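Local coordinates for protein nucleoside-diphosphate-sugar epimerase (Pseudomonas aeruginosa, PDB 2X4G) that probably acts on nucleotide sugars as an NAD-dependent epimerase or dehydratase of the extended short-chain dehydrogenase/reductase type, at residues L157-W160 and A161-E164; P138-E141 and G142-Y145. All coordinates share one frame; numbering follows the deposited sequence.

Contact 1: L157-W160 and A161-E164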
loop_
_atom_site.group_PDB
_atom_site.type_symbol
_atom_site.label_atom_id
_atom_site.label_comp_id
_atom_site.label_asym_id
_atom_site.label_seq_id
_atom_site.Cartn_x
_atom_site.Cartn_y
_atom_site.Cartn_z
ATOM N N LEU A 157 -4.374 -7.259 -14.967
ATOM C CA LEU A 157 -5.683 -7.013 -15.554
ATOM C C LEU A 157 -5.608 -5.855 -16.529
ATOM O O LEU A 157 -6.096 -5.924 -17.661
ATOM C CB LEU A 157 -6.681 -6.712 -14.448
ATOM C CG LEU A 157 -8.143 -6.875 -14.842
ATOM C CD1 LEU A 157 -8.449 -8.318 -15.209
ATOM C CD2 LEU A 157 -9.048 -6.420 -13.706
ATOM N N CYS A 158 -4.970 -4.789 -16.076
ATOM C CA CYS A 158 -4.719 -3.639 -16.910
ATOM C C CYS A 158 -3.879 -4.033 -18.136
ATOM O O CYS A 158 -4.195 -3.697 -19.276
ATOM C CB CYS A 158 -4.026 -2.562 -16.083
ATOM S SG CYS A 158 -3.330 -1.284 -17.103
ATOM N N LYS A 159 -2.822 -4.787 -17.904
ATOM C CA LYS A 159 -1.982 -5.242 -19.011
ATOM C C LYS A 159 -2.703 -6.210 -19.948
ATOM O O LYS A 159 -2.460 -6.201 -21.145
ATOM C CB LYS A 159 -0.658 -5.826 -18.484
ATOM C CG LYS A 159 0.524 -4.821 -18.522
ATOM C CD LYS A 159 0.218 -3.444 -17.896
ATOM C CE LYS A 159 1.262 -2.389 -18.278
ATOM N NZ LYS A 159 1.476 -2.321 -19.770
ATOM N N TRP A 160 -3.600 -7.024 -19.422
ATOM C CA TRP A 160 -4.416 -7.901 -20.264
ATOM C C TRP A 160 -5.377 -7.091 -21.114
ATOM O O TRP A 160 -5.583 -7.401 -22.274
ATOM C CB TRP A 160 -5.212 -8.901 -19.415
ATOM C CG TRP A 160 -6.313 -9.580 -20.164
ATOM C CD1 TRP A 160 -6.210 -10.703 -20.913
ATOM C CD2 TRP A 160 -7.684 -9.171 -20.236
ATOM N NE1 TRP A 160 -7.428 -11.026 -21.456
ATOM C CE2 TRP A 160 -8.352 -10.099 -21.057
ATOM C CE3 TRP A 160 -8.412 -8.109 -19.686
ATOM C CZ2 TRP A 160 -9.722 -10.008 -21.337
ATOM C CZ3 TRP A 160 -9.769 -8.009 -19.974
ATOM C CH2 TRP A 160 -10.411 -8.956 -20.786
ATOM N N ALA A 161 -5.983 -6.070 -20.524
ATOM C CA ALA A 161 -6.962 -5.244 -21.242
ATOM C C ALA A 161 -6.339 -4.517 -22.439
ATOM O O ALA A 161 -6.835 -4.606 -23.554
ATOM C CB ALA A 161 -7.600 -4.245 -20.298
ATOM N N LEU A 162 -5.246 -3.801 -22.194
ATOM C CA LEU A 162 -4.546 -3.073 -23.250
ATOM C C LEU A 162 -4.136 -4.010 -24.384
ATOM O O LEU A 162 -4.175 -3.641 -25.566
ATOM C CB LEU A 162 -3.327 -2.362 -22.669
ATOM C CG LEU A 162 -3.622 -1.211 -21.676
ATOM C CD1 LEU A 162 -2.402 -0.802 -20.807
ATOM C CD2 LEU A 162 -4.197 0.008 -22.430
ATOM N N ASP A 163 -3.760 -5.233 -24.028
ATOM C CA ASP A 163 -3.462 -6.244 -25.038
ATOM C C ASP A 163 -4.711 -6.620 -25.851
ATOM O O ASP A 163 -4.682 -6.603 -27.079
ATOM C CB ASP A 163 -2.855 -7.489 -24.397
ATOM C CG ASP A 163 -2.188 -8.394 -25.415
ATOM O OD1 ASP A 163 -2.827 -9.381 -25.857
ATOM O OD2 ASP A 163 -1.023 -8.113 -25.777
ATOM N N GLU A 164 -5.796 -6.959 -25.160
ATOM C CA GLU A 164 -7.082 -7.220 -25.808
ATOM C C GLU A 164 -7.557 -6.090 -26.689
ATOM O O GLU A 164 -8.094 -6.332 -27.764
ATOM C CB GLU A 164 -8.172 -7.493 -24.772
ATOM C CG GLU A 164 -8.363 -8.977 -24.452
ATOM C CD GLU A 164 -9.031 -9.769 -25.575
ATOM O OE1 GLU A 164 -8.915 -11.019 -25.544
ATOM O OE2 GLU A 164 -9.659 -9.159 -26.478
#
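One face of the W160 indole receives E164 CG, which sits toward the rim, 3.6 Å from W160 CZ2, while L157 O lies in plane at the ring's edge. This is packing one turn apart along helix 154-171, which carries the YxxxK signature of extended short-chain dehydrogenases; K159 holds the lysine position of that motif. With CG anti to the backbone N (chi1 165°) the indole lies forward over the next turn, bringing W160 CE3 within 4.0 Å of A161 CB. A broad ring suits this partly exposed flank, since it can rest on the methylene part of a glutamate whose carboxylate is turned 50° from the ring plane. That carboxylate reaches R167 in a salt bridge. D163 OD1 forms salt bridges with R167 and R238, which probably keeps this buried acid ionised. Beneath the side chains run ordinary helical bonds: E164 N to W160 O is nearly straight at 174°, whereas D163 N to K159 O is weak. The flank facing helix 98-116 is mostly apolar instead, as fits the inner side of a helix, with C158 set against V99 and A102, and L162 against L103 and T106. There C158 SG touches L162 CD1 at 3.8 Å.

Contact 2: P138-E141 and G142-Y145; sequences PGHE and GLFY
G142 N, the first donor of its segment, points to the imidazole of H140 and gives a hydrogen bond to H140 ND1 at 3.2 Å, tilted 31° from the ring plane. The histidine can accept it because its CG stands between the backbone N and the carbonyl carbon (chi1 59°), which folds the ring over the turn; glycine, with no side chain, suits a place so close to H140 CE1. Next, L143 N bonds to H140 O at 3.2 Å, closing the turn. The L143 side chain lies over one face of the imidazole, L143 CG 4.1 Å from the ring centroid and almost on the normal, a CH-pi contact, while L143 CD1 reaches G139 CA at 3.8 Å. A branched leucine thus serves both the ring and the bare backbone before it. At F144 the ring swings back, with CE1 3.4 Å from E141 O; this carbonyl is hydrogen-bonded to R238, which also makes a cation-pi contact with F144. E141 itself sends its carboxylate to the backbone N of L240. Spanning H140 to L143, the whole is a type I beta turn whose third residue is also gripped by the side chain of the first, in the loop between strand 121-124 and helix 154-171.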
loop_
_atom_site.group_PDB
_atom_site.type_symbol
_atom_site.label_atom_id
_atom_site.label_comp_id
_atom_site.label_asym_id
_atom_site.label_seq_id
_atom_site.Cartn_x
_atom_site.Cartn_y
_atom_site.Cartn_z
ATOM N N PRO A 138 9.500 -21.507 -21.387
ATOM C CA PRO A 138 9.487 -20.088 -21.667
ATOM C C PRO A 138 8.265 -19.687 -22.466
ATOM O O PRO A 138 7.858 -20.387 -23.390
ATOM C CB PRO A 138 10.755 -19.879 -22.499
ATOM C CG PRO A 138 11.637 -20.983 -22.126
ATOM C CD PRO A 138 10.704 -22.145 -21.941
ATOM N N GLY A 139 7.699 -18.551 -22.098
ATOM C CA GLY A 139 6.477 -18.065 -22.701
ATOM C C GLY A 139 6.610 -17.589 -24.135
ATOM O O GLY A 139 7.680 -17.173 -24.579
ATOM N N HIS A 140 5.491 -17.641 -24.848
ATOM C CA HIS A 140 5.459 -17.353 -26.266
ATOM C C HIS A 140 4.133 -16.675 -26.620
ATOM O O HIS A 140 3.208 -16.614 -25.808
ATOM C CB HIS A 140 5.689 -18.651 -27.081
ATOM C CG HIS A 140 4.674 -19.726 -26.823
ATOM N ND1 HIS A 140 3.473 -19.795 -27.499
ATOM C CD2 HIS A 140 4.678 -20.767 -25.958
ATOM C CE1 HIS A 140 2.776 -20.823 -27.051
ATOM N NE2 HIS A 140 3.485 -21.431 -26.117
ATOM N N GLU A 141 4.050 -16.184 -27.847
ATOM C CA GLU A 141 2.944 -15.342 -28.278
ATOM C C GLU A 141 1.564 -16.027 -28.299
ATOM O O GLU A 141 0.530 -15.352 -28.308
ATOM C CB GLU A 141 3.260 -14.794 -29.661
ATOM C CG GLU A 141 4.368 -13.753 -29.682
ATOM C CD GLU A 141 5.785 -14.309 -29.756
ATOM O OE1 GLU A 141 6.724 -13.487 -29.819
ATOM O OE2 GLU A 141 5.967 -15.542 -29.739
ATOM N N GLY A 142 1.549 -17.355 -28.321
ATOM C CA GLY A 142 0.319 -18.121 -28.361
ATOM C C GLY A 142 -0.369 -18.265 -27.022
ATOM O O GLY A 142 -1.462 -18.794 -26.956
ATOM N N LEU A 143 0.272 -17.811 -25.946
ATOM C CA LEU A 143 -0.314 -17.897 -24.611
ATOM C C LEU A 143 -1.352 -16.807 -24.433
ATOM O O LEU A 143 -1.011 -15.654 -24.336
ATOM C CB LEU A 143 0.765 -17.753 -23.532
ATOM C CG LEU A 143 1.848 -18.825 -23.487
ATOM C CD1 LEU A 143 2.693 -18.611 -22.263
ATOM C CD2 LEU A 143 1.237 -20.241 -23.465
ATOM N N PHE A 144 -2.621 -17.177 -24.384
ATOM C CA PHE A 144 -3.686 -16.218 -24.160
ATOM C C PHE A 144 -4.537 -16.621 -22.971
ATOM O O PHE A 144 -4.708 -17.798 -22.680
ATOM C CB PHE A 144 -4.599 -16.155 -25.373
ATOM C CG PHE A 144 -3.992 -15.498 -26.568
ATOM C CD1 PHE A 144 -3.418 -16.250 -27.565
ATOM C CD2 PHE A 144 -4.039 -14.128 -26.718
ATOM C CE1 PHE A 144 -2.882 -15.645 -28.678
ATOM C CE2 PHE A 144 -3.508 -13.518 -27.835
ATOM C CZ PHE A 144 -2.930 -14.271 -28.808
ATOM N N TYR A 145 -5.085 -15.630 -22.287
ATOM C CA TYR A 145 -6.188 -15.857 -21.366
ATOM C C TYR A 145 -7.469 -16.004 -22.208
ATOM O O TYR A 145 -7.789 -15.118 -22.991
ATOM C CB TYR A 145 -6.337 -14.655 -20.433
ATOM C CG TYR A 145 -5.339 -14.563 -19.302
ATOM C CD1 TYR A 145 -4.319 -13.617 -19.324
ATOM C CD2 TYR A 145 -5.451 -15.393 -18.179
ATOM C CE1 TYR A 145 -3.415 -13.515 -18.275
ATOM C CE2 TYR A 145 -4.558 -15.301 -17.123
ATOM C CZ TYR A 145 -3.534 -14.359 -17.178
ATOM O OH TYR A 145 -2.637 -14.255 -16.138
#

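In the fold
Contact 2 precedes contact 1 in the chain, and their centres lie about 14 Å apart. They touch through aromatic packing, Y145 CD1 standing 3.8 Å from W160 CD1, so this part of the loop rests against the helix that follows it. Arginines tie them further: R238 meets D163 of contact 1 as well as E141 O and F144 of contact 2, and R167, paired with D163 and E164, is also touched by F144. The probable active site, inferred from the family, would lie on the K159 side of helix 154-171, where K159 packs on S126; the W160 and E164 pairing occupies another flank of that helix.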